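PDB 4YWE: putative aldehyde dehydrogenase from Burkholderia cenocepacia, which probably oxidises aldehydes with NAD or NADP as electron acceptor, as other members of the aldehyde dehydrogenase family do. Local coordinates for residues 116-121 / 162-167; 129-134 / 141-146; 146-151 / 227-232; 151-156 / 166-171. One frame throughout, in Å; residues are numbered along the deposited sequence.

How the contacts relate
Contacts 1, 3 and 4 are buried and lie close together, where helices pack on the central sheet. Contact 2 is only partly buried, among neighbouring subunits; its centre lies about 31 Å from the centre of the chain. Strand 139-155 takes part in contacts 2, 3 and 4, and helix 160-174 in contacts 1 and 4. Contact 1 is helix on helix and rests on aromatic rings. Contact 4 sets the same helix against the strand through one histidine. Contact 3 pairs parallel strands and adds an aspartate and two histidines. Contact 2 is an antiparallel hairpin with a salt bridge. Ser167, shared by contacts 1 and 4, also bonds Ser231 of contact 3.

Contact 1. Residues 116-121 / 162-167; sequences RYFEFY and QIFGRS
Tyr117 lies against Gly165 and Arg166 and has the largest share of this contact between two nearly parallel helices. The axes of the segments run at 10° to each other and come within 8.8 Å. CB of Tyr117 is 3.5 Å from Gly165 O. CG and CD1 then pass over the backbone from Gly165 to the CA of Arg166. The CE1 side of the ring meets the Arg166 CB, 3.5 Å from Tyr117 CE1. This CB sits over the ring face in a CH-pi contact, 3.8 Å from the Tyr117 centroid. Along the CD2-CE2 rim, CE2 of Tyr117 comes to 3.2 Å from Gln162 O, obliquely. At the tip, a water modelled implausibly close to both Tyr117 OH and Gln162 OE1 may bridge them, but this is doubtful. The Gln162 amide also reaches Asp110 through NE2.

Tyr117 CG is anti to its own carbonyl carbon (chi1 -84°), which lays the ring across the partner helix, over the Gly165-Arg166 backbone. Gly165 has no side chain, and the ring fits closely against its backbone. Phe118 meets Phe164 edge to edge, with CZ of Phe118 4.1 Å from CE1 of Phe164. Leu81 and Val85 of helix 71-87 also touch Phe118. The Tyr121 ring turns an edge toward Gly165 O, while its OH bonds Gly469 O. Arg166 runs on past Tyr117 to bond Thr233 OG1, and its side chain lies about 4 Å from that of Glu256, the predicted active-site residue. This is close helix-helix packing at a glycine, bordering the probable catalytic site of an aldehyde dehydrogenase.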
loop_
_atom_site.group_PDB
_atom_site.type_symbol
_atom_site.label_atom_id
_atom_site.label_comp_id
_atom_site.label_asym_id
_atom_site.label_seq_id
_atom_site.Cartn_x
_atom_site.Cartn_y
_atom_site.Cartn_z
ATOM N N ARG A 116 -19.532 7.088 13.961
ATOM C CA ARG A 116 -18.189 7.319 13.447
ATOM C C ARG A 116 -17.695 6.098 12.674
ATOM O O ARG A 116 -17.036 6.234 11.642
ATOM C CB ARG A 116 -17.228 7.666 14.590
ATOM C CG ARG A 116 -15.777 7.851 14.165
ATOM C CD ARG A 116 -15.639 8.830 13.003
ATOM N NE ARG A 116 -14.256 8.931 12.543
ATOM C CZ ARG A 116 -13.895 9.328 11.327
ATOM N NH1 ARG A 116 -14.816 9.657 10.431
ATOM N NH2 ARG A 116 -12.611 9.387 11.003
ATOM N N TYR A 117 -18.021 4.909 13.173
ATOM C CA TYR A 117 -17.689 3.673 12.471
ATOM C C TYR A 117 -18.283 3.657 11.067
ATOM O O TYR A 117 -17.588 3.373 10.089
ATOM C CB TYR A 117 -18.181 2.453 13.253
ATOM C CG TYR A 117 -17.231 1.986 14.330
ATOM C CD1 TYR A 117 -15.932 1.608 14.017
ATOM C CD2 TYR A 117 -17.637 1.905 15.655
ATOM C CE1 TYR A 117 -15.058 1.179 14.997
ATOM C CE2 TYR A 117 -16.771 1.470 16.642
ATOM C CZ TYR A 117 -15.485 1.109 16.306
ATOM O OH TYR A 117 -14.620 0.679 17.283
ATOM N N PHE A 118 -19.573 3.969 10.975
ATOM C CA PHE A 118 -20.271 3.957 9.696
ATOM C C PHE A 118 -19.760 5.062 8.777
ATOM O O PHE A 118 -19.643 4.864 7.570
ATOM C CB PHE A 118 -21.780 4.092 9.913
ATOM C CG PHE A 118 -22.413 2.873 10.524
ATOM C CD1 PHE A 118 -21.959 1.606 10.197
ATOM C CD2 PHE A 118 -23.451 2.994 11.431
ATOM C CE1 PHE A 118 -22.534 0.480 10.758
ATOM C CE2 PHE A 118 -24.031 1.871 11.995
ATOM C CZ PHE A 118 -23.570 0.613 11.659
ATOM N N GLU A 119 -19.444 6.217 9.353
ATOM C CA GLU A 119 -18.897 7.333 8.586
ATOM C C GLU A 119 -17.534 6.985 7.994
ATOM O O GLU A 119 -17.267 7.248 6.818
ATOM C CB GLU A 119 -18.773 8.580 9.464
ATOM C CG GLU A 119 -18.195 9.786 8.744
ATOM C CD GLU A 119 -17.932 10.953 9.676
ATOM O OE1 GLU A 119 -17.374 10.729 10.772
ATOM O OE2 GLU A 119 -18.284 12.095 9.313
ATOM N N PHE A 120 -16.676 6.395 8.819
ATOM C CA PHE A 120 -15.323 6.041 8.409
ATOM C C PHE A 120 -15.339 5.002 7.294
ATOM O O PHE A 120 -14.687 5.173 6.266
ATOM C CB PHE A 120 -14.523 5.519 9.608
ATOM C CG PHE A 120 -13.113 5.115 9.273
ATOM C CD1 PHE A 120 -12.109 6.066 9.175
ATOM C CD2 PHE A 120 -12.788 3.784 9.072
ATOM C CE1 PHE A 120 -10.810 5.696 8.874
ATOM C CE2 PHE A 120 -11.492 3.407 8.770
ATOM C CZ PHE A 120 -10.503 4.364 8.670
ATOM N N TYR A 121 -16.099 3.931 7.498
ATOM C CA TYR A 121 -16.124 2.828 6.546
ATOM C C TYR A 121 -16.865 3.196 5.263
ATOM O O TYR A 121 -16.636 2.595 4.215
ATOM C CB TYR A 121 -16.745 1.588 7.192
ATOM C CG TYR A 121 -15.783 0.873 8.114
ATOM C CD1 TYR A 121 -14.484 0.598 7.707
ATOM C CD2 TYR A 121 -16.161 0.498 9.396
ATOM C CE1 TYR A 121 -13.594 -0.048 8.539
ATOM C CE2 TYR A 121 -15.274 -0.149 10.241
ATOM C CZ TYR A 121 -13.993 -0.418 9.805
ATOM O OH TYR A 121 -13.104 -1.058 10.636
ATOM N N GLN A 162 -21.111 -0.199 19.761
ATOM C CA GLN A 162 -19.737 0.031 19.321
ATOM C C GLN A 162 -19.163 -1.171 18.579
ATOM O O GLN A 162 -18.538 -1.025 17.530
ATOM C CB GLN A 162 -18.841 0.378 20.510
ATOM C CG GLN A 162 -19.043 1.777 21.059
ATOM C CD GLN A 162 -17.725 2.473 21.342
ATOM O OE1 GLN A 162 -16.791 2.401 20.544
ATOM N NE2 GLN A 162 -17.641 3.143 22.485
ATOM N N ILE A 163 -19.386 -2.358 19.130
ATOM C CA ILE A 163 -18.851 -3.581 18.548
ATOM C C ILE A 163 -19.643 -3.964 17.297
ATOM O O ILE A 163 -19.080 -4.488 16.335
ATOM C CB ILE A 163 -18.835 -4.706 19.594
ATOM C CG1 ILE A 163 -17.921 -4.301 20.752
ATOM C CG2 ILE A 163 -18.362 -6.016 18.980
ATOM C CD1 ILE A 163 -18.050 -5.159 21.976
ATOM N N PHE A 164 -20.944 -3.685 17.307
ATOM C CA PHE A 164 -21.765 -3.843 16.110
ATOM C C PHE A 164 -21.212 -2.963 14.997
ATOM O O PHE A 164 -21.084 -3.393 13.855
ATOM C CB PHE A 164 -23.226 -3.484 16.398
ATOM C CG PHE A 164 -24.147 -3.661 15.222
ATOM C CD1 PHE A 164 -24.371 -2.623 14.332
ATOM C CD2 PHE A 164 -24.807 -4.862 15.018
ATOM C CE1 PHE A 164 -25.224 -2.784 13.254
ATOM C CE2 PHE A 164 -25.661 -5.029 13.943
ATOM C CZ PHE A 164 -25.870 -3.988 13.061
ATOM N N GLY A 165 -20.870 -1.728 15.351
ATOM C CA GLY A 165 -20.362 -0.766 14.392
ATOM C C GLY A 165 -19.045 -1.145 13.747
ATOM O O GLY A 165 -18.860 -0.955 12.547
ATOM N N ARG A 166 -18.122 -1.682 14.540
ATOM C CA ARG A 166 -16.813 -2.048 14.014
ATOM C C ARG A 166 -16.892 -3.336 13.198
ATOM O O ARG A 166 -16.181 -3.494 12.207
ATOM C CB ARG A 166 -15.788 -2.195 15.149
ATOM C CG ARG A 166 -15.917 -3.461 15.982
ATOM C CD ARG A 166 -14.815 -3.558 17.030
ATOM N NE ARG A 166 -14.888 -4.815 17.767
ATOM C CZ ARG A 166 -14.298 -5.032 18.937
ATOM N NH1 ARG A 166 -13.589 -4.073 19.513
ATOM N NH2 ARG A 166 -14.421 -6.210 19.533
ATOM N N SER A 167 -17.773 -4.246 13.606
ATOM C CA SER A 167 -17.860 -5.559 12.975
ATOM C C SER A 167 -18.741 -5.527 11.732
ATOM O O SER A 167 -18.292 -5.860 10.635
ATOM C CB SER A 167 -18.395 -6.594 13.967
ATOM O OG SER A 167 -18.295 -7.904 13.439
HETATM O O HOH W 1 -14.970 1.019 19.669
#

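Contact 2. Residues 129-134 / 141-146; sequences HGETLP and VLTVRE
The Arg145 guanidinium takes both its partners from this hairpin at its edge. His129 O lies in its plane, and NE donates to that oxygen at 3.1 Å from Arg145 NE. Glu131 OE2 is also near the plane, 3.0 Å from Arg145 NH2, and closes a salt bridge. NH2 meets this oxygen on its syn side, and the bond is fairly straight at 160°. The carboxylate and guanidinium planes stand 65° apart, so the two groups do not lie flat together. The Glu131 chain bends at chi2 (82°), which brings the carboxylate toward Thr143 and Arg145 of the neighbouring strand.

Beside it, Thr143 grips the Glu131 backbone with two good bonds and a weak one. Thr143 N donates to Glu131 O at 2.6 Å. Glu131 N donates to Thr143 OG1 at 2.6 Å, and only weakly to Thr143 O. Thr132 and Leu142 form a non-hydrogen-bonded pair. Further along, Leu133 N bonds Val141 O at 3.0 Å. Leu133 CD1 reaches Thr143 CG2, while its CB packs on Val141 CG1. A water bridges Leu133 O and Val141 N.

Gly130, Glu131 and Thr132 also pair with an antiparallel strand of the third subunit, where Thr132 OG1 bonds Thr143 O of that subunit. This antiparallel beta hairpin therefore carries its sheet across a subunit interface, as the oligomerisation arm of aldehyde dehydrogenases does.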
loop_
_atom_site.group_PDB
_atom_site.type_symbol
_atom_site.label_atom_id
_atom_site.label_comp_id
_atom_site.label_asym_id
_atom_site.label_seq_id
_atom_site.Cartn_x
_atom_site.Cartn_y
_atom_site.Cartn_z
ATOM N N HIS A 129 -8.235 -1.326 -2.135
ATOM C CA HIS A 129 -7.538 -1.653 -3.374
ATOM C C HIS A 129 -6.875 -3.023 -3.346
ATOM O O HIS A 129 -6.347 -3.452 -2.321
ATOM C CB HIS A 129 -6.478 -0.593 -3.680
ATOM C CG HIS A 129 -7.030 0.791 -3.834
ATOM N ND1 HIS A 129 -6.267 1.920 -3.644
ATOM C CD2 HIS A 129 -8.271 1.223 -4.162
ATOM C CE1 HIS A 129 -7.013 2.992 -3.847
ATOM N NE2 HIS A 129 -8.232 2.597 -4.163
ATOM N N GLY A 130 -6.903 -3.701 -4.489
ATOM C CA GLY A 130 -6.089 -4.883 -4.697
ATOM C C GLY A 130 -4.779 -4.462 -5.332
ATOM O O GLY A 130 -4.410 -3.291 -5.271
ATOM N N GLU A 131 -4.072 -5.403 -5.949
ATOM C CA GLU A 131 -2.775 -5.088 -6.538
ATOM C C GLU A 131 -2.595 -5.672 -7.935
ATOM O O GLU A 131 -3.325 -6.575 -8.351
ATOM C CB GLU A 131 -1.638 -5.590 -5.639
ATOM C CG GLU A 131 -1.587 -4.962 -4.254
ATOM C CD GLU A 131 -2.553 -5.611 -3.281
ATOM O OE1 GLU A 131 -2.793 -6.830 -3.404
ATOM O OE2 GLU A 131 -3.076 -4.899 -2.401
ATOM N N THR A 132 -1.622 -5.131 -8.658
ATOM C CA THR A 132 -1.094 -5.784 -9.845
ATOM C C THR A 132 0.356 -6.144 -9.542
ATOM O O THR A 132 1.113 -5.326 -9.017
ATOM C CB THR A 132 -1.188 -4.901 -11.108
ATOM O OG1 THR A 132 -0.260 -3.813 -11.015
ATOM C CG2 THR A 132 -2.599 -4.356 -11.282
ATOM N N LEU A 133 0.733 -7.378 -9.853
ATOM C CA LEU A 133 2.025 -7.901 -9.430
ATOM C C LEU A 133 2.960 -8.131 -10.608
ATOM O O LEU A 133 2.542 -8.650 -11.643
ATOM C CB LEU A 133 1.833 -9.208 -8.659
ATOM C CG LEU A 133 0.818 -9.167 -7.516
ATOM C CD1 LEU A 133 0.641 -10.550 -6.904
ATOM C CD2 LEU A 133 1.239 -8.154 -6.462
ATOM N N PRO A 134 4.235 -7.740 -10.453
ATOM C CA PRO A 134 5.252 -8.017 -11.471
ATOM C C PRO A 134 5.390 -9.516 -11.708
ATOM O O PRO A 134 5.515 -10.277 -10.750
ATOM C CB PRO A 134 6.533 -7.434 -10.863
ATOM C CG PRO A 134 6.056 -6.416 -9.879
ATOM C CD PRO A 134 4.779 -6.968 -9.324
ATOM N N VAL A 141 -0.777 -9.823 -14.095
ATOM C CA VAL A 141 -1.309 -10.388 -12.864
ATOM C C VAL A 141 -1.983 -9.303 -12.038
ATOM O O VAL A 141 -1.373 -8.283 -11.725
ATOM C CB VAL A 141 -0.204 -11.087 -12.056
ATOM C CG1 VAL A 141 -0.741 -11.555 -10.711
ATOM C CG2 VAL A 141 0.372 -12.255 -12.846
ATOM N N LEU A 142 -3.248 -9.520 -11.700
ATOM C CA LEU A 142 -3.971 -8.596 -10.837
ATOM C C LEU A 142 -4.610 -9.345 -9.673
ATOM O O LEU A 142 -4.903 -10.537 -9.771
ATOM C CB LEU A 142 -5.039 -7.824 -11.620
ATOM C CG LEU A 142 -6.215 -8.582 -12.240
ATOM C CD1 LEU A 142 -7.407 -7.655 -12.403
ATOM C CD2 LEU A 142 -5.834 -9.183 -13.585
ATOM N N THR A 143 -4.811 -8.639 -8.568
ATOM C CA THR A 143 -5.468 -9.216 -7.403
ATOM C C THR A 143 -6.690 -8.390 -7.031
ATOM O O THR A 143 -6.680 -7.165 -7.143
ATOM C CB THR A 143 -4.523 -9.301 -6.192
ATOM O OG1 THR A 143 -4.237 -7.983 -5.711
ATOM C CG2 THR A 143 -3.221 -10.002 -6.568
ATOM N N VAL A 144 -7.743 -9.070 -6.593
ATOM C CA VAL A 144 -8.968 -8.400 -6.186
ATOM C C VAL A 144 -9.368 -8.877 -4.798
ATOM O O VAL A 144 -9.288 -10.066 -4.493
ATOM C CB VAL A 144 -10.102 -8.638 -7.201
ATOM C CG1 VAL A 144 -9.859 -7.829 -8.467
ATOM C CG2 VAL A 144 -10.226 -10.119 -7.524
ATOM N N ARG A 145 -9.789 -7.942 -3.954
ATOM C CA ARG A 145 -10.199 -8.278 -2.599
ATOM C C ARG A 145 -11.717 -8.377 -2.531
ATOM O O ARG A 145 -12.420 -7.371 -2.458
ATOM C CB ARG A 145 -9.664 -7.246 -1.607
ATOM C CG ARG A 145 -8.143 -7.171 -1.619
ATOM C CD ARG A 145 -7.585 -6.219 -0.576
ATOM N NE ARG A 145 -6.132 -6.115 -0.692
ATOM C CZ ARG A 145 -5.277 -6.985 -0.166
ATOM N NH1 ARG A 145 -5.724 -8.026 0.525
ATOM N NH2 ARG A 145 -3.971 -6.815 -0.326
ATOM N N GLU A 146 -12.210 -9.611 -2.567
ATOM C CA GLU A 146 -13.641 -9.871 -2.626
ATOM C C GLU A 146 -14.196 -10.205 -1.253
ATOM O O GLU A 146 -13.501 -10.799 -0.430
ATOM C CB GLU A 146 -13.927 -11.020 -3.591
ATOM C CG GLU A 146 -13.417 -10.792 -4.997
ATOM C CD GLU A 146 -13.452 -12.058 -5.819
ATOM O OE1 GLU A 146 -13.310 -13.146 -5.223
ATOM O OE2 GLU A 146 -13.627 -11.968 -7.052
HETATM O O HOH W 2 1.379 -8.372 -14.122
#

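Contact 3. Residues 146-151 / 227-232; sequences EPHGVT and IDHISF
Two hydrogen bonds tie Val150 to Asp228. Asp228 N donates to Val150 O at 2.8 Å. In return, Val150 N donates to Asp228 OD2, also at 2.8 Å, and the bond is almost straight at 176°. It uses the anti lone pair of that oxygen. With CG anti to its carbonyl carbon (chi1 -54°), the Asp228 carboxylate turns to the start of strand 150-151. The same OD2 makes a salt bridge to Arg59 of helix 48-63, so a backbone N-H and a positive charge share it.

The ring contacts lie beside this pair. The His148 and His229 rings are nearly parallel, 6° apart, but strongly offset, with their centroids 4.6 Å apart and little stacking. The CB of His229 instead sits over the His148 face, 3.8 Å from its centroid. His148 NE2 is held by Gly475 O, which helps to set the ring's turn.

Van der Waals contacts complete the join. CG2 of Ile227 lies 3.5 Å from Val150 O, and Val150 CG1 and Ile227 CG1 form an apolar pair. Helix 48-63 covers both residues.

Thr151 and His229 form a parallel beta bridge. Parallel pairing of this kind belongs to the Rossmann-like central sheet of the aldehyde dehydrogenase fold.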
loop_
_atom_site.group_PDB
_atom_site.type_symbol
_atom_site.label_atom_id
_atom_site.label_comp_id
_atom_site.label_asym_id
_atom_site.label_seq_id
_atom_site.Cartn_x
_atom_site.Cartn_y
_atom_site.Cartn_z
ATOM N N GLU A 146 -12.210 -9.611 -2.567
ATOM C CA GLU A 146 -13.641 -9.871 -2.626
ATOM C C GLU A 146 -14.196 -10.205 -1.253
ATOM O O GLU A 146 -13.501 -10.799 -0.430
ATOM C CB GLU A 146 -13.927 -11.020 -3.591
ATOM C CG GLU A 146 -13.417 -10.792 -4.997
ATOM C CD GLU A 146 -13.452 -12.058 -5.819
ATOM O OE1 GLU A 146 -13.310 -13.146 -5.223
ATOM O OE2 GLU A 146 -13.627 -11.968 -7.052
ATOM N N PRO A 147 -15.463 -9.839 -1.006
ATOM C CA PRO A 147 -16.109 -10.197 0.260
ATOM C C PRO A 147 -16.165 -11.708 0.449
ATOM O O PRO A 147 -16.152 -12.443 -0.539
ATOM C CB PRO A 147 -17.517 -9.609 0.116
ATOM C CG PRO A 147 -17.731 -9.491 -1.358
ATOM C CD PRO A 147 -16.388 -9.143 -1.918
ATOM N N HIS A 148 -16.209 -12.161 1.698
ATOM C CA HIS A 148 -16.350 -13.584 1.983
ATOM C C HIS A 148 -17.685 -14.091 1.453
ATOM O O HIS A 148 -17.787 -15.210 0.951
ATOM C CB HIS A 148 -16.246 -13.851 3.485
ATOM C CG HIS A 148 -14.914 -13.509 4.073
ATOM N ND1 HIS A 148 -13.764 -14.210 3.773
ATOM C CD2 HIS A 148 -14.548 -12.549 4.955
ATOM C CE1 HIS A 148 -12.750 -13.691 4.439
ATOM N NE2 HIS A 148 -13.198 -12.682 5.165
ATOM N N GLY A 149 -18.706 -13.248 1.566
ATOM C CA GLY A 149 -20.059 -13.614 1.190
ATOM C C GLY A 149 -21.022 -13.304 2.316
ATOM O O GLY A 149 -21.487 -12.172 2.456
ATOM N N VAL A 150 -21.316 -14.313 3.127
ATOM C CA VAL A 150 -22.135 -14.118 4.313
ATOM C C VAL A 150 -21.247 -14.159 5.550
ATOM O O VAL A 150 -20.536 -15.137 5.782
ATOM C CB VAL A 150 -23.253 -15.167 4.404
ATOM C CG1 VAL A 150 -24.012 -15.016 5.713
ATOM C CG2 VAL A 150 -24.194 -15.042 3.216
ATOM N N THR A 151 -21.283 -13.089 6.338
ATOM C CA THR A 151 -20.480 -13.012 7.552
ATOM C C THR A 151 -21.347 -13.145 8.797
ATOM O O THR A 151 -22.406 -12.529 8.896
ATOM C CB THR A 151 -19.691 -11.691 7.632
ATOM O OG1 THR A 151 -20.592 -10.586 7.496
ATOM C CG2 THR A 151 -18.645 -11.628 6.530
ATOM N N ILE A 227 -22.372 -19.892 6.266
ATOM C CA ILE A 227 -21.634 -18.685 6.626
ATOM C C ILE A 227 -20.184 -18.855 6.186
ATOM O O ILE A 227 -19.644 -19.960 6.235
ATOM C CB ILE A 227 -21.756 -18.395 8.138
ATOM C CG1 ILE A 227 -23.215 -18.107 8.495
ATOM C CG2 ILE A 227 -20.875 -17.222 8.552
ATOM C CD1 ILE A 227 -23.449 -17.857 9.964
ATOM N N ASP A 228 -19.556 -17.769 5.746
ATOM C CA ASP A 228 -18.222 -17.849 5.158
ATOM C C ASP A 228 -17.132 -17.291 6.071
ATOM O O ASP A 228 -15.951 -17.571 5.875
ATOM C CB ASP A 228 -18.202 -17.116 3.818
ATOM C CG ASP A 228 -19.280 -17.607 2.875
ATOM O OD1 ASP A 228 -19.189 -18.768 2.421
ATOM O OD2 ASP A 228 -20.221 -16.834 2.591
ATOM N N HIS A 229 -17.533 -16.503 7.062
ATOM C CA HIS A 229 -16.588 -15.894 7.995
ATOM C C HIS A 229 -17.312 -15.454 9.260
ATOM O O HIS A 229 -18.445 -14.977 9.202
ATOM C CB HIS A 229 -15.876 -14.703 7.348
ATOM C CG HIS A 229 -15.065 -13.888 8.307
ATOM N ND1 HIS A 229 -13.743 -14.163 8.589
ATOM C CD2 HIS A 229 -15.390 -12.804 9.052
ATOM C CE1 HIS A 229 -13.291 -13.285 9.465
ATOM N NE2 HIS A 229 -14.269 -12.450 9.762
ATOM N N ILE A 230 -16.655 -15.616 10.403
ATOM C CA ILE A 230 -17.267 -15.266 11.677
ATOM C C ILE A 230 -16.430 -14.234 12.420
ATOM O O ILE A 230 -15.216 -14.388 12.566
ATOM C CB ILE A 230 -17.482 -16.515 12.554
ATOM C CG1 ILE A 230 -18.398 -17.514 11.847
ATOM C CG2 ILE A 230 -18.066 -16.123 13.905
ATOM C CD1 ILE A 230 -18.665 -18.770 12.648
ATOM N N SER A 231 -17.090 -13.180 12.886
ATOM C CA SER A 231 -16.453 -12.180 13.730
ATOM C C SER A 231 -16.931 -12.346 15.168
ATOM O O SER A 231 -18.075 -12.023 15.491
ATOM C CB SER A 231 -16.756 -10.770 13.223
ATOM O OG SER A 231 -16.228 -9.789 14.098
ATOM N N PHE A 232 -16.056 -12.856 16.029
ATOM C CA PHE A 232 -16.431 -13.129 17.410
ATOM C C PHE A 232 -15.799 -12.149 18.392
ATOM O O PHE A 232 -14.625 -11.798 18.274
ATOM C CB PHE A 232 -16.049 -14.561 17.801
ATOM C CG PHE A 232 -16.382 -14.909 19.228
ATOM C CD1 PHE A 232 -17.625 -15.425 19.555
ATOM C CD2 PHE A 232 -15.454 -14.718 20.242
ATOM C CE1 PHE A 232 -17.937 -15.742 20.864
ATOM C CE2 PHE A 232 -15.760 -15.031 21.551
ATOM C CZ PHE A 232 -17.002 -15.548 21.865
#

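Contact 4. Residues 151-156 / 166-171; sequences TGHIVP and RSVGAA
His153 points from its strand into helix 160-174 and meets it with both an edge and a face. CG is anti to the carbonyl carbon (chi1 -56°), and an edge of the ring faces Ser167. His153 ND1 and Ser167 OG are 2.6 Å apart, joined by a hydrogen bond in the plane of the ring. The hydroxyl of Ser167 reaches it because OG is anti to the backbone N (chi1 -171°). The other ring nitrogen, NE2 of His153, bonds Thr151 OG1 at 2.8 Å within the strand.

One face of the ring is covered by Val168. Its CG2 lies 4.1 Å from the His153 centroid and only 14° off the normal, a CH-pi contact. The Ala171 methyl comes in at the ring edge, with its CB 3.5 Å from His153 CE1. That same CB is 3.6 Å from Thr151 OG1.

The strand and helix run in nearly opposite directions, as successive elements of a beta-alpha-beta unit with strand 177-182. Ser167 OG also bonds Ser231 OG on the adjacent strand 229-233. A buried polar chain thus runs from Thr151 through His153 and Ser167 to Ser231. Both ring nitrogens are engaged, which fixes the imidazole's rotation and satisfies its polar atoms inside the core.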
loop_
_atom_site.group_PDB
_atom_site.type_symbol
_atom_site.label_atom_id
_atom_site.label_comp_id
_atom_site.label_asym_id
_atom_site.label_seq_id
_atom_site.Cartn_x
_atom_site.Cartn_y
_atom_site.Cartn_z
ATOM N N THR A 151 -21.283 -13.089 6.338
ATOM C CA THR A 151 -20.480 -13.012 7.552
ATOM C C THR A 151 -21.347 -13.145 8.797
ATOM O O THR A 151 -22.406 -12.529 8.896
ATOM C CB THR A 151 -19.691 -11.691 7.632
ATOM O OG1 THR A 151 -20.592 -10.586 7.496
ATOM C CG2 THR A 151 -18.645 -11.628 6.530
ATOM N N GLY A 152 -20.890 -13.964 9.740
ATOM C CA GLY A 152 -21.573 -14.125 11.010
ATOM C C GLY A 152 -20.957 -13.239 12.073
ATOM O O GLY A 152 -19.735 -13.087 12.132
ATOM N N HIS A 153 -21.797 -12.654 12.919
ATOM C CA HIS A 153 -21.323 -11.701 13.913
ATOM C C HIS A 153 -21.850 -12.023 15.307
ATOM O O HIS A 153 -23.057 -11.990 15.547
ATOM C CB HIS A 153 -21.729 -10.280 13.516
ATOM C CG HIS A 153 -21.248 -9.872 12.158
ATOM N ND1 HIS A 153 -20.113 -9.113 11.967
ATOM C CD2 HIS A 153 -21.747 -10.120 10.924
ATOM C CE1 HIS A 153 -19.935 -8.911 10.674
ATOM N NE2 HIS A 153 -20.912 -9.510 10.019
ATOM N N ILE A 154 -20.938 -12.338 16.220
ATOM C CA ILE A 154 -21.295 -12.552 17.615
ATOM C C ILE A 154 -20.956 -11.296 18.407
ATOM O O ILE A 154 -19.786 -10.957 18.580
ATOM C CB ILE A 154 -20.588 -13.786 18.200
ATOM C CG1 ILE A 154 -20.793 -15.002 17.295
ATOM C CG2 ILE A 154 -21.093 -14.069 19.609
ATOM C CD1 ILE A 154 -22.238 -15.414 17.144
ATOM N N VAL A 155 -21.987 -10.605 18.880
ATOM C CA VAL A 155 -21.809 -9.332 19.564
ATOM C C VAL A 155 -22.157 -9.469 21.043
ATOM O O VAL A 155 -23.222 -9.981 21.386
ATOM C CB VAL A 155 -22.652 -8.231 18.896
ATOM C CG1 VAL A 155 -22.431 -6.891 19.581
ATOM C CG2 VAL A 155 -22.314 -8.140 17.414
ATOM N N PRO A 156 -21.252 -9.019 21.924
ATOM C CA PRO A 156 -21.467 -9.119 23.371
ATOM C C PRO A 156 -22.315 -7.983 23.944
ATOM O O PRO A 156 -22.786 -7.119 23.205
ATOM C CB PRO A 156 -20.046 -9.075 23.933
ATOM C CG PRO A 156 -19.293 -8.261 22.952
ATOM C CD PRO A 156 -19.904 -8.521 21.599
ATOM N N ARG A 166 -18.122 -1.682 14.540
ATOM C CA ARG A 166 -16.813 -2.048 14.014
ATOM C C ARG A 166 -16.892 -3.336 13.198
ATOM O O ARG A 166 -16.181 -3.494 12.207
ATOM C CB ARG A 166 -15.788 -2.195 15.149
ATOM C CG ARG A 166 -15.917 -3.461 15.982
ATOM C CD ARG A 166 -14.815 -3.558 17.030
ATOM N NE ARG A 166 -14.888 -4.815 17.767
ATOM C CZ ARG A 166 -14.298 -5.032 18.937
ATOM N NH1 ARG A 166 -13.589 -4.073 19.513
ATOM N NH2 ARG A 166 -14.421 -6.210 19.533
ATOM N N SER A 167 -17.773 -4.246 13.606
ATOM C CA SER A 167 -17.860 -5.559 12.975
ATOM C C SER A 167 -18.741 -5.527 11.732
ATOM O O SER A 167 -18.292 -5.860 10.635
ATOM C CB SER A 167 -18.395 -6.594 13.967
ATOM O OG SER A 167 -18.295 -7.904 13.439
ATOM N N VAL A 168 -19.994 -5.124 11.911
ATOM C CA VAL A 168 -20.955 -5.091 10.815
ATOM C C VAL A 168 -20.618 -3.961 9.843
ATOM O O VAL A 168 -20.777 -4.105 8.632
ATOM C CB VAL A 168 -22.393 -4.954 11.352
ATOM C CG1 VAL A 168 -23.397 -4.922 10.208
ATOM C CG2 VAL A 168 -22.707 -6.097 12.303
ATOM N N GLY A 169 -20.141 -2.842 10.378
ATOM C CA GLY A 169 -19.767 -1.707 9.553
ATOM C C GLY A 169 -18.663 -2.019 8.562
ATOM O O GLY A 169 -18.709 -1.586 7.409
ATOM N N ALA A 170 -17.668 -2.778 9.009
ATOM C CA ALA A 170 -16.562 -3.175 8.145
ATOM C C ALA A 170 -16.999 -4.265 7.170
ATOM O O ALA A 170 -16.604 -4.260 6.004
ATOM C CB ALA A 170 -15.380 -3.649 8.978
ATOM N N ALA A 171 -17.813 -5.195 7.659
ATOM C CA ALA A 171 -18.302 -6.300 6.841
ATOM C C ALA A 171 -19.164 -5.788 5.692
ATOM O O ALA A 171 -19.031 -6.237 4.554
ATOM C CB ALA A 171 -19.086 -7.286 7.698
#